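Long-range contact in hypothetical membrane protein (Corynebacterium glutamicum, PDB 6JSB), which binds heme through its HtaA domain and probably passes it along the heme uptake machinery of corynebacteria: residues G67-N81 with N94-F108. Residues are numbered along the deposited sequence; the frame is centred on the assembly and turned at random. Where two conformers were deposited one is given.
Sequences GAVKLGGGVHWTGHN and NFILDLDFSNPTVKF. With HEM (protoporphyrin IX containing Fe), chain C.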
ATOM      1  N   GLY A  67      -0.200  19.887   1.536  1.00 27.98           N
ATOM      2  CA  GLY A  67      -1.264  18.934   1.270  1.00 26.05           C
ATOM      3  C   GLY A  67      -0.849  17.513   0.949  1.00 24.64           C
ATOM      4  O   GLY A  67      -1.710  16.739   0.511  1.00 22.21           O
ATOM      5  N   ALA A  68       0.409  17.115   1.216  1.00 22.34           N
ATOM      6  CA  ALA A  68       0.730  15.703   0.964  1.00 20.02           C
ATOM      7  C   ALA A  68       1.898  15.229   1.803  1.00 20.15           C
ATOM      8  O   ALA A  68       2.861  15.974   2.003  1.00 21.21           O
ATOM      9  CB  ALA A  68       1.087  15.467  -0.524  1.00 23.56           C
ATOM     10  N   VAL A  69       1.841  13.958   2.245  1.00 18.42           N
ATOM     11  CA  VAL A  69       2.995  13.290   2.854  1.00 15.04           C
ATOM     12  C   VAL A  69       3.400  12.215   1.861  1.00 18.34           C
ATOM     13  O   VAL A  69       2.574  11.365   1.509  1.00 22.05           O
ATOM     14  CB  VAL A  69       2.634  12.659   4.211  1.00 18.74           C
ATOM     15  CG1 VAL A  69       3.859  11.920   4.861  1.00 23.88           C
ATOM     16  CG2 VAL A  69       2.075  13.779   5.160  1.00 21.44           C
ATOM     17  N   LYS A  70       4.658  12.245   1.415  1.00 19.66           N
ATOM     18  CA  LYS A  70       5.177  11.324   0.395  1.00 19.92           C
ATOM     19  C   LYS A  70       5.865  10.186   1.132  1.00 20.20           C
ATOM     20  O   LYS A  70       6.725  10.436   1.979  1.00 22.72           O
ATOM     21  CB  LYS A  70       6.185  12.040  -0.524  1.00 19.27           C
ATOM     22  CG  LYS A  70       5.686  13.386  -1.065  1.00 29.57           C
ATOM     23  CD  LYS A  70       4.655  13.197  -2.119  1.00 41.16           C
ATOM     24  CE  LYS A  70       5.248  12.720  -3.426  1.00 45.10           C
ATOM     25  NZ  LYS A  70       4.079  12.499  -4.312  1.00 46.02           N
ATOM     26  N   LEU A  71       5.455   8.955   0.855  0.61 17.59           N
ATOM     27  CA  LEU A  71       6.094   7.759   1.405  0.61 18.20           C
ATOM     28  C   LEU A  71       6.928   7.059   0.327  0.61 19.60           C
ATOM     29  O   LEU A  71       6.720   7.233  -0.877  0.61 20.31           O
ATOM     30  CB  LEU A  71       5.041   6.773   1.950  0.61 18.85           C
ATOM     31  CG  LEU A  71       3.988   7.340   2.932  0.61 20.13           C
ATOM     32  CD1 LEU A  71       2.886   6.366   3.269  0.61 18.70           C
ATOM     33  CD2 LEU A  71       4.641   7.901   4.204  0.61 21.66           C
ATOM     34  N   GLY A  72       7.896   6.258   0.773  1.00 20.18           N
ATOM     35  CA  GLY A  72       8.652   5.390  -0.107  1.00 19.29           C
ATOM     36  C   GLY A  72       8.323   3.947   0.238  1.00 21.69           C
ATOM     37  O   GLY A  72       7.489   3.683   1.099  1.00 23.38           O
ATOM     38  N   GLY A  73       8.976   3.024  -0.472  1.00 19.17           N
ATOM     39  CA  GLY A  73       8.837   1.618  -0.126  1.00 18.71           C
ATOM     40  C   GLY A  73       7.956   0.863  -1.121  1.00 17.76           C
ATOM     41  O   GLY A  73       7.173   1.445  -1.872  1.00 19.69           O
ATOM     42  N   GLY A  74       8.110  -0.459  -1.125  1.00 18.38           N
ATOM     43  CA  GLY A  74       7.326  -1.310  -2.011  1.00 17.21           C
ATOM     44  C   GLY A  74       6.977  -2.602  -1.309  1.00 15.75           C
ATOM     45  O   GLY A  74       7.734  -3.094  -0.466  1.00 16.91           O
ATOM     46  N   VAL A  75       5.811  -3.151  -1.668  1.00 15.43           N
ATOM     47  CA  VAL A  75       5.399  -4.482  -1.198  1.00 14.23           C
ATOM     48  C   VAL A  75       4.882  -5.275  -2.394  1.00 15.92           C
ATOM     49  O   VAL A  75       4.138  -4.737  -3.211  1.00 15.06           O
ATOM     50  CB  VAL A  75       4.308  -4.397  -0.115  1.00 16.09           C
ATOM     51  CG1 VAL A  75       3.878  -5.797   0.272  1.00 15.75           C
ATOM     52  CG2 VAL A  75       4.830  -3.619   1.117  1.00 14.55           C
ATOM     53  N   HIS A  76       5.263  -6.556  -2.484  1.00 14.13           N
ATOM     54  CA  HIS A  76       4.905  -7.396  -3.638  1.00 15.11           C
ATOM     55  C   HIS A  76       4.231  -8.644  -3.092  1.00 18.71           C
ATOM     56  O   HIS A  76       4.850  -9.366  -2.286  1.00 18.48           O
ATOM     57  CB  HIS A  76       6.190  -7.788  -4.391  1.00 15.57           C
ATOM     58  CG  HIS A  76       5.966  -8.531  -5.668  1.00 17.80           C
ATOM     59  ND1 HIS A  76       6.925  -9.382  -6.184  1.00 21.67           N
ATOM     60  CD2 HIS A  76       4.926  -8.550  -6.534  1.00 18.50           C
ATOM     61  CE1 HIS A  76       6.479  -9.896  -7.324  1.00 23.25           C
ATOM     62  NE2 HIS A  76       5.276  -9.402  -7.572  1.00 20.48           N
ATOM     63  N   TRP A  77       3.005  -8.938  -3.541  1.00 14.63           N
ATOM     64  CA  TRP A  77       2.306 -10.168  -3.156  1.00 13.21           C
ATOM     65  C   TRP A  77       2.192 -11.095  -4.369  1.00 17.68           C
ATOM     66  O   TRP A  77       1.852 -10.635  -5.474  1.00 16.03           O
ATOM     67  CB  TRP A  77       0.876  -9.880  -2.722  1.00 15.77           C
ATOM     68  CG  TRP A  77       0.664  -9.018  -1.499  1.00 15.12           C
ATOM     69  CD1 TRP A  77       0.251  -9.469  -0.259  1.00 15.90           C
ATOM     70  CD2 TRP A  77       0.687  -7.579  -1.422  1.00 13.90           C
ATOM     71  NE1 TRP A  77       0.070  -8.398   0.591  1.00 14.77           N
ATOM     72  CE2 TRP A  77       0.358  -7.227  -0.097  1.00 16.49           C
ATOM     73  CE3 TRP A  77       1.009  -6.552  -2.351  1.00 16.71           C
ATOM     74  CZ2 TRP A  77       0.274  -5.881   0.327  1.00 17.33           C
ATOM     75  CZ3 TRP A  77       0.937  -5.237  -1.946  1.00 16.10           C
ATOM     76  CH2 TRP A  77       0.587  -4.901  -0.601  1.00 14.29           C
ATOM     77  N   THR A  78       2.399 -12.398  -4.159  1.00 17.09           N
ATOM     78  CA  THR A  78       2.281 -13.343  -5.271  1.00 17.85           C
ATOM     79  C   THR A  78       1.569 -14.599  -4.776  1.00 16.57           C
ATOM     80  O   THR A  78       1.908 -15.143  -3.721  1.00 16.62           O
ATOM     81  CB  THR A  78       3.667 -13.751  -5.831  1.00 17.74           C
ATOM     82  OG1 THR A  78       4.607 -13.946  -4.780  1.00 19.23           O
ATOM     83  CG2 THR A  78       4.235 -12.614  -6.734  1.00 18.03           C
ATOM     84  N   GLY A  79       0.605 -15.071  -5.559  1.00 16.13           N
ATOM     85  CA  GLY A  79      -0.059 -16.337  -5.267  1.00 17.59           C
ATOM     86  C   GLY A  79      -0.735 -16.942  -6.496  1.00 18.97           C
ATOM     87  O   GLY A  79      -0.664 -16.416  -7.610  1.00 17.64           O
ATOM     88  N   HIS A  80      -1.345 -18.117  -6.302  1.00 18.20           N
ATOM     89  CA  HIS A  80      -2.053 -18.810  -7.381  1.00 18.46           C
ATOM     90  C   HIS A  80      -1.141 -19.045  -8.590  1.00 20.05           C
ATOM     91  O   HIS A  80      -1.489 -18.743  -9.719  1.00 19.55           O
ATOM     92  CB  HIS A  80      -3.343 -18.050  -7.817  1.00 16.78           C
ATOM     93  CG  HIS A  80      -4.341 -17.899  -6.704  1.00 19.67           C
ATOM     94  ND1 HIS A  80      -5.185 -18.924  -6.314  1.00 20.50           N
ATOM     95  CD2 HIS A  80      -4.649 -16.822  -5.925  1.00 20.40           C
ATOM     96  CE1 HIS A  80      -5.936 -18.487  -5.301  1.00 20.28           C
ATOM     97  NE2 HIS A  80      -5.631 -17.220  -5.057  1.00 20.31           N
ATOM     98  N   ASN A  81      -0.026 -19.714  -8.352  1.00 18.91           N
ATOM     99  CA  ASN A  81       0.909 -19.962  -9.438  1.00 21.51           C
ATOM    100  C   ASN A  81       0.400 -21.029 -10.402  1.00 22.51           C
ATOM    101  O   ASN A  81       0.212 -22.188 -10.034  1.00 23.65           O
ATOM    102  CB  ASN A  81       2.278 -20.380  -8.920  1.00 21.93           C
ATOM    103  CG  ASN A  81       3.330 -20.186  -9.994  1.00 22.56           C
ATOM    104  OD1 ASN A  81       3.287 -20.877 -11.027  1.00 25.97           O
ATOM    105  ND2 ASN A  81       4.214 -19.221  -9.819  1.00 20.69           N
ATOM    106  N   ASN A  94       4.427 -16.705 -13.582  1.00 21.42           N
ATOM    107  CA  ASN A  94       3.172 -17.436 -13.713  1.00 19.32           C
ATOM    108  C   ASN A  94       2.258 -17.320 -12.496  1.00 18.49           C
ATOM    109  O   ASN A  94       1.345 -18.146 -12.347  1.00 21.87           O
ATOM    110  CB  ASN A  94       3.455 -18.911 -14.043  1.00 20.16           C
ATOM    111  CG  ASN A  94       3.791 -19.088 -15.523  1.00 27.71           C
ATOM    112  OD1 ASN A  94       2.890 -19.100 -16.338  1.00 27.12           O
ATOM    113  ND2 ASN A  94       5.073 -19.144 -15.874  1.00 24.67           N
ATOM    114  N   PHE A  95       2.432 -16.302 -11.635  1.00 17.75           N
ATOM    115  CA  PHE A  95       1.505 -16.098 -10.528  1.00 19.20           C
ATOM    116  C   PHE A  95       0.236 -15.416 -11.056  1.00 20.39           C
ATOM    117  O   PHE A  95       0.290 -14.304 -11.598  1.00 20.21           O
ATOM    118  CB  PHE A  95       2.155 -15.241  -9.446  1.00 18.66           C
ATOM    119  CG  PHE A  95       3.174 -15.979  -8.635  1.00 17.57           C
ATOM    120  CD1 PHE A  95       2.762 -16.905  -7.714  1.00 17.52           C
ATOM    121  CD2 PHE A  95       4.540 -15.721  -8.802  1.00 16.95           C
ATOM    122  CE1 PHE A  95       3.723 -17.558  -6.909  1.00 20.33           C
ATOM    123  CE2 PHE A  95       5.513 -16.392  -8.024  1.00 20.02           C
ATOM    124  CZ  PHE A  95       5.080 -17.315  -7.079  1.00 20.94           C
ATOM    125  N   ILE A  96      -0.900 -16.088 -10.934  1.00 17.44           N
ATOM    126  CA  ILE A  96      -2.144 -15.433 -11.391  1.00 19.75           C
ATOM    127  C   ILE A  96      -2.449 -14.184 -10.586  1.00 19.98           C
ATOM    128  O   ILE A  96      -2.965 -13.187 -11.132  1.00 18.50           O
ATOM    129  CB  ILE A  96      -3.303 -16.439 -11.352  1.00 18.05           C
ATOM    130  CG1 ILE A  96      -3.024 -17.487 -12.462  1.00 19.52           C
ATOM    131  CG2 ILE A  96      -4.608 -15.697 -11.613  1.00 21.23           C
ATOM    132  CD1 ILE A  96      -3.962 -18.727 -12.399  1.00 23.73           C
ATOM    133  N   LEU A  97      -2.196 -14.213  -9.275  1.00 17.10           N
ATOM    134  CA  LEU A  97      -2.312 -13.048  -8.423  1.00 14.75           C
ATOM    135  C   LEU A  97      -0.895 -12.495  -8.286  1.00 17.17           C
ATOM    136  O   LEU A  97       0.025 -13.176  -7.780  1.00 16.51           O
ATOM    137  CB  LEU A  97      -2.939 -13.404  -7.065  1.00 15.67           C
ATOM    138  CG  LEU A  97      -3.269 -12.212  -6.168  1.00 16.23           C
ATOM    139  CD1 LEU A  97      -4.144 -12.798  -5.058  1.00 14.43           C
ATOM    140  CD2 LEU A  97      -1.986 -11.569  -5.574  1.00 16.53           C
ATOM    141  N   ASP A  98      -0.676 -11.286  -8.804  1.00 16.99           N
ATOM    142  CA  ASP A  98       0.674 -10.717  -8.754  1.00 14.86           C
ATOM    143  C   ASP A  98       0.490  -9.209  -8.638  1.00 16.95           C
ATOM    144  O   ASP A  98       0.126  -8.546  -9.616  1.00 17.59           O
ATOM    145  CB  ASP A  98       1.472 -11.115 -10.008  1.00 18.16           C
ATOM    146  CG  ASP A  98       2.946 -10.760  -9.919  1.00 19.49           C
ATOM    147  OD1 ASP A  98       3.291  -9.712  -9.328  1.00 21.46           O
ATOM    148  OD2 ASP A  98       3.800 -11.507 -10.509  1.00 20.34           O
ATOM    149  N   LEU A  99       0.673  -8.711  -7.427  1.00 15.27           N
ATOM    150  CA  LEU A  99       0.257  -7.356  -7.031  1.00 14.38           C
ATOM    151  C   LEU A  99       1.432  -6.624  -6.381  1.00 15.72           C
ATOM    152  O   LEU A  99       2.127  -7.184  -5.526  1.00 15.39           O
ATOM    153  CB  LEU A  99      -0.884  -7.467  -5.992  1.00 14.47           C
ATOM    154  CG  LEU A  99      -1.261  -6.162  -5.276  1.00 15.02           C
ATOM    155  CD1 LEU A  99      -1.891  -5.111  -6.208  1.00 15.06           C
ATOM    156  CD2 LEU A  99      -2.287  -6.499  -4.167  1.00 16.17           C
ATOM    157  N   ASP A 100       1.663  -5.379  -6.769  1.00 15.46           N
ATOM    158  CA  ASP A 100       2.762  -4.617  -6.195  1.00 15.27           C
ATOM    159  C   ASP A 100       2.263  -3.216  -5.908  1.00 15.12           C
ATOM    160  O   ASP A 100       1.640  -2.603  -6.790  1.00 16.99           O
ATOM    161  CB  ASP A 100       3.923  -4.548  -7.167  1.00 15.94           C
ATOM    162  CG  ASP A 100       5.164  -4.020  -6.523  1.00 22.19           C
ATOM    163  OD1 ASP A 100       6.050  -4.829  -6.113  1.00 22.05           O
ATOM    164  OD2 ASP A 100       5.308  -2.780  -6.440  1.00 23.04           O
ATOM    165  N   PHE A 101       2.459  -2.722  -4.676  1.00 14.65           N
ATOM    166  CA  PHE A 101       2.164  -1.338  -4.312  1.00 15.98           C
ATOM    167  C   PHE A 101       3.470  -0.658  -3.943  1.00 18.18           C
ATOM    168  O   PHE A 101       4.224  -1.196  -3.137  1.00 18.30           O
ATOM    169  CB  PHE A 101       1.231  -1.251  -3.091  1.00 14.86           C
ATOM    170  CG  PHE A 101      -0.216  -1.616  -3.350  1.00 14.50           C
ATOM    171  CD1 PHE A 101      -0.815  -1.343  -4.550  1.00 17.13           C
ATOM    172  CD2 PHE A 101      -1.023  -2.071  -2.339  1.00 20.21           C
ATOM    173  CE1 PHE A 101      -2.207  -1.590  -4.750  1.00 21.67           C
ATOM    174  CE2 PHE A 101      -2.404  -2.371  -2.559  1.00 20.15           C
ATOM    175  CZ  PHE A 101      -2.978  -2.128  -3.768  1.00 19.19           C
ATOM    176  N   SER A 102       3.689   0.570  -4.436  1.00 16.51           N
ATOM    177  CA  SER A 102       4.935   1.222  -4.034  1.00 17.45           C
ATOM    178  C   SER A 102       4.727   2.733  -3.992  1.00 20.02           C
ATOM    179  O   SER A 102       3.762   3.264  -4.543  1.00 16.42           O
ATOM    180  CB  SER A 102       6.096   0.835  -4.937  1.00 19.33           C
ATOM    181  OG  SER A 102       5.872   1.270  -6.263  1.00 18.72           O
ATOM    182  N   ASN A 103       5.634   3.424  -3.285  1.00 18.53           N
ATOM    183  CA  ASN A 103       5.594   4.877  -3.150  1.00 18.18           C
ATOM    184  C   ASN A 103       4.218   5.487  -2.831  1.00 17.54           C
ATOM    185  O   ASN A 103       3.753   6.371  -3.538  1.00 20.37           O
ATOM    186  CB  ASN A 103       6.133   5.520  -4.428  1.00 20.84           C
ATOM    187  CG  ASN A 103       7.511   5.084  -4.723  1.00 28.26           C
ATOM    188  OD1 ASN A 103       8.392   5.150  -3.847  1.00 28.22           O
ATOM    189  ND2 ASN A 103       7.718   4.566  -5.932  1.00 32.13           N
ATOM    190  N   PRO A 104       3.579   5.057  -1.763  1.00 17.26           N
ATOM    191  CA  PRO A 104       2.280   5.662  -1.435  1.00 17.82           C
ATOM    192  C   PRO A 104       2.419   7.126  -1.066  1.00 21.81           C
ATOM    193  O   PRO A 104       3.434   7.569  -0.519  1.00 20.19           O
ATOM    194  CB  PRO A 104       1.762   4.861  -0.251  1.00 21.02           C
ATOM    195  CG  PRO A 104       2.900   3.898   0.194  1.00 22.37           C
ATOM    196  CD  PRO A 104       4.048   4.047  -0.767  1.00 19.21           C
ATOM    197  N   THR A 105       1.395   7.881  -1.425  1.00 16.90           N
ATOM    198  CA  THR A 105       1.332   9.298  -1.057  1.00 18.88           C
ATOM    199  C   THR A 105       0.019   9.505  -0.316  1.00 18.02           C
ATOM    200  O   THR A 105      -1.033   9.087  -0.803  1.00 19.73           O
ATOM    201  CB  THR A 105       1.411  10.201  -2.304  1.00 21.85           C
ATOM    202  OG1 THR A 105       2.722  10.070  -2.913  1.00 23.71           O
ATOM    203  CG2 THR A 105       1.191  11.672  -1.930  1.00 20.93           C
ATOM    204  N   VAL A 106       0.054  10.222   0.818  1.00 16.53           N
ATOM    205  CA  VAL A 106      -1.174  10.586   1.520  1.00 17.63           C
ATOM    206  C   VAL A 106      -1.481  12.044   1.199  1.00 19.38           C
ATOM    207  O   VAL A 106      -0.783  12.944   1.680  1.00 20.24           O
ATOM    208  CB  VAL A 106      -1.013  10.360   3.020  1.00 17.92           C
ATOM    209  CG1 VAL A 106      -2.252  10.842   3.714  1.00 21.42           C
ATOM    210  CG2 VAL A 106      -0.733   8.865   3.305  1.00 21.51           C
ATOM    211  N   LYS A 107      -2.474  12.286   0.345  1.00 16.23           N
ATOM    212  CA  LYS A 107      -2.937  13.652   0.094  1.00 15.69           C
ATOM    213  C   LYS A 107      -3.942  13.966   1.184  1.00 24.10           C
ATOM    214  O   LYS A 107      -4.616  13.055   1.694  1.00 24.89           O
ATOM    215  CB  LYS A 107      -3.608  13.733  -1.277  1.00 19.04           C
ATOM    216  CG  LYS A 107      -2.634  13.488  -2.401  1.00 26.45           C
ATOM    217  CD  LYS A 107      -2.717  14.628  -3.392  1.00 48.04           C
ATOM    218  CE  LYS A 107      -4.160  14.820  -3.826  1.00 55.82           C
ATOM    219  NZ  LYS A 107      -4.347  16.038  -4.662  1.00 61.64           N
ATOM    220  N   PHE A 108      -3.951  15.215   1.658  1.00 19.94           N
ATOM    221  CA  PHE A 108      -4.894  15.524   2.718  1.00 17.87           C
ATOM    222  C   PHE A 108      -5.370  16.969   2.593  1.00 22.11           C
ATOM    223  O   PHE A 108      -4.718  17.846   2.014  1.00 20.73           O
ATOM    224  CB  PHE A 108      -4.262  15.297   4.138  1.00 18.73           C
ATOM    225  CG  PHE A 108      -3.102  16.163   4.403  1.00 20.82           C
ATOM    226  CD1 PHE A 108      -3.299  17.478   4.880  1.00 23.59           C
ATOM    227  CD2 PHE A 108      -1.806  15.740   4.109  1.00 21.00           C
ATOM    228  CE1 PHE A 108      -2.214  18.301   5.081  1.00 28.38           C
ATOM    229  CE2 PHE A 108      -0.698  16.570   4.326  1.00 22.99           C
ATOM    230  CZ  PHE A 108      -0.931  17.862   4.830  1.00 25.02           C
TER
HETATM  231  CHA HEM C 301     -10.326 -13.958  -2.078  0.56 20.76           C
HETATM  232  CHB HEM C 301      -9.475 -17.716  -5.019  0.56 17.18           C
HETATM  233  CHC HEM C 301      -7.186 -14.675  -8.087  0.56 19.21           C
HETATM  234  CHD HEM C 301      -7.765 -10.966  -4.940  0.56 17.66           C
HETATM  235  C1A HEM C 301     -10.350 -15.208  -2.665  0.56 19.45           C
HETATM  236  C2A HEM C 301     -11.126 -16.318  -2.145  0.56 20.85           C
HETATM  237  C3A HEM C 301     -10.902 -17.393  -2.938  0.56 21.53           C
HETATM  238  C4A HEM C 301      -9.978 -16.952  -3.983  0.56 18.33           C
HETATM  239  CMA HEM C 301     -11.497 -18.827  -2.797  0.56 20.53           C
HETATM  240  CAA HEM C 301     -12.038 -16.222  -0.904  0.56 26.24           C
HETATM  241  CBA HEM C 301     -11.277 -16.680   0.331  0.56 36.06           C
HETATM  242  CGA HEM C 301     -12.038 -16.263   1.569  0.56 44.38           C
HETATM  243  O1A HEM C 301     -11.611 -16.666   2.686  0.56 44.44           O
HETATM  244  O2A HEM C 301     -13.057 -15.515   1.421  0.56 48.89           O
HETATM  245  C1B HEM C 301      -8.782 -17.219  -6.088  0.56 18.18           C
HETATM  246  C2B HEM C 301      -8.319 -18.009  -7.229  0.56 19.98           C
HETATM  247  C3B HEM C 301      -7.695 -17.178  -8.083  0.56 19.95           C
HETATM  248  C4B HEM C 301      -7.703 -15.826  -7.508  0.56 19.21           C
HETATM  249  CMB HEM C 301      -8.608 -19.532  -7.354  0.56 25.18           C
HETATM  250  CAB HEM C 301      -7.014 -17.485  -9.450  0.56 20.40           C
HETATM  251  CBB HEM C 301      -6.612 -18.718  -9.773  0.56 26.56           C
HETATM  252  C1C HEM C 301      -7.126 -13.402  -7.508  0.56 18.55           C
HETATM  253  C2C HEM C 301      -6.494 -12.243  -8.090  0.56 16.52           C
HETATM  254  C3C HEM C 301      -6.602 -11.217  -7.212  0.56 16.88           C
HETATM  255  C4C HEM C 301      -7.376 -11.692  -6.069  0.56 17.57           C
HETATM  256  CMC HEM C 301      -5.705 -12.223  -9.426  0.56 18.04           C
HETATM  257  CAC HEM C 301      -5.994  -9.850  -7.472  0.56 17.61           C
HETATM  258  CBC HEM C 301      -5.573  -9.139  -6.436  0.56 15.58           C
HETATM  259  C1D HEM C 301      -8.523 -11.474  -3.906  0.56 19.00           C
HETATM  260  C2D HEM C 301      -8.979 -10.702  -2.773  0.56 16.96           C
HETATM  261  C3D HEM C 301      -9.694 -11.508  -1.959  0.56 15.96           C
HETATM  262  C4D HEM C 301      -9.694 -12.838  -2.547  0.56 17.97           C
HETATM  263  CMD HEM C 301      -8.714  -9.189  -2.625  0.56 16.49           C
HETATM  264  CAD HEM C 301     -10.374 -11.086  -0.620  0.56 17.49           C
HETATM  265  CBD HEM C 301      -9.386 -11.473   0.512  0.56 18.36           C
HETATM  266  CGD HEM C 301     -10.015 -11.027   1.830  0.56 17.70           C
HETATM  267  O1D HEM C 301     -10.999 -11.720   2.262  0.56 19.42           O
HETATM  268  O2D HEM C 301      -9.524  -9.983   2.386  0.56 17.70           O
HETATM  269  NA  HEM C 301      -9.654 -15.607  -3.826  0.56 19.58           N
HETATM  270  NB  HEM C 301      -8.351 -15.924  -6.282  0.56 15.45           N
HETATM  271  NC  HEM C 301      -7.675 -13.018  -6.281  0.56 19.16           N
HETATM  272  ND  HEM C 301      -8.958 -12.756  -3.710  0.56 16.82           N
HETATM  273 FE   HEM C 301      -8.398 -14.320  -4.969  0.56 17.53          FE
HETATM  274  O   HOH W   1       5.379   9.048  -2.572  1.00 23.45           O
HETATM  275  O   HOH W   2      10.355   3.692  -2.901  1.00 29.01           O
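Phe95 is clamped between Thr78 and Asn81 near the heme end of two neighbouring strands in the long, curled antiparallel sheet of the HtaA domain. Thr78 CB sits over the centre of one ring face, 3.6 Å from the ring centroid; Asn81 ND2 is fixed over the opposite face, donating to Ala91 O while OD1 accepts from Tyr83 N. Here a classic bulge sets two residues, Ile96 and Leu97, against Gly79. Past it HEM C3B lies over the centre of one face of the His80 imidazole, whose NE2 is hydrogen-bonded to the axial ligand Tyr23 OH and ND1 to Tyr34 OH. Leu97, a branched apolar chain suited to a flat macrocycle, brings CD1 to 3.6 Å from HEM C4C.

Farther along, the broad indole of Trp77 fills the space between branched chains, Val75 CG1 on one face and Leu99 CD2 on the other, while NE1 bonds Asn21; CH2 reaches Phe101 CD2 at 3.7 Å, the ring planes 80° apart. The pairing shifts by one residue around Gly72 and Gly73; the latter's backbone angles would jam a CB against the preceding carbonyl O. Beyond, the bends in the Lys70 chain lay it alongside Thr105, where NZ donates to OG1 (3.1 Å), an oxygen also bonded to Gln138.

With CG anti to the backbone N (chi1 -174°), the His76 imidazole N-H can reach a carboxylate two residues off its paired position: NE2 donates to Asp98 OD1 at 2.7 Å, the oxygen within 4° of the ring plane but met from above the carboxylate plane.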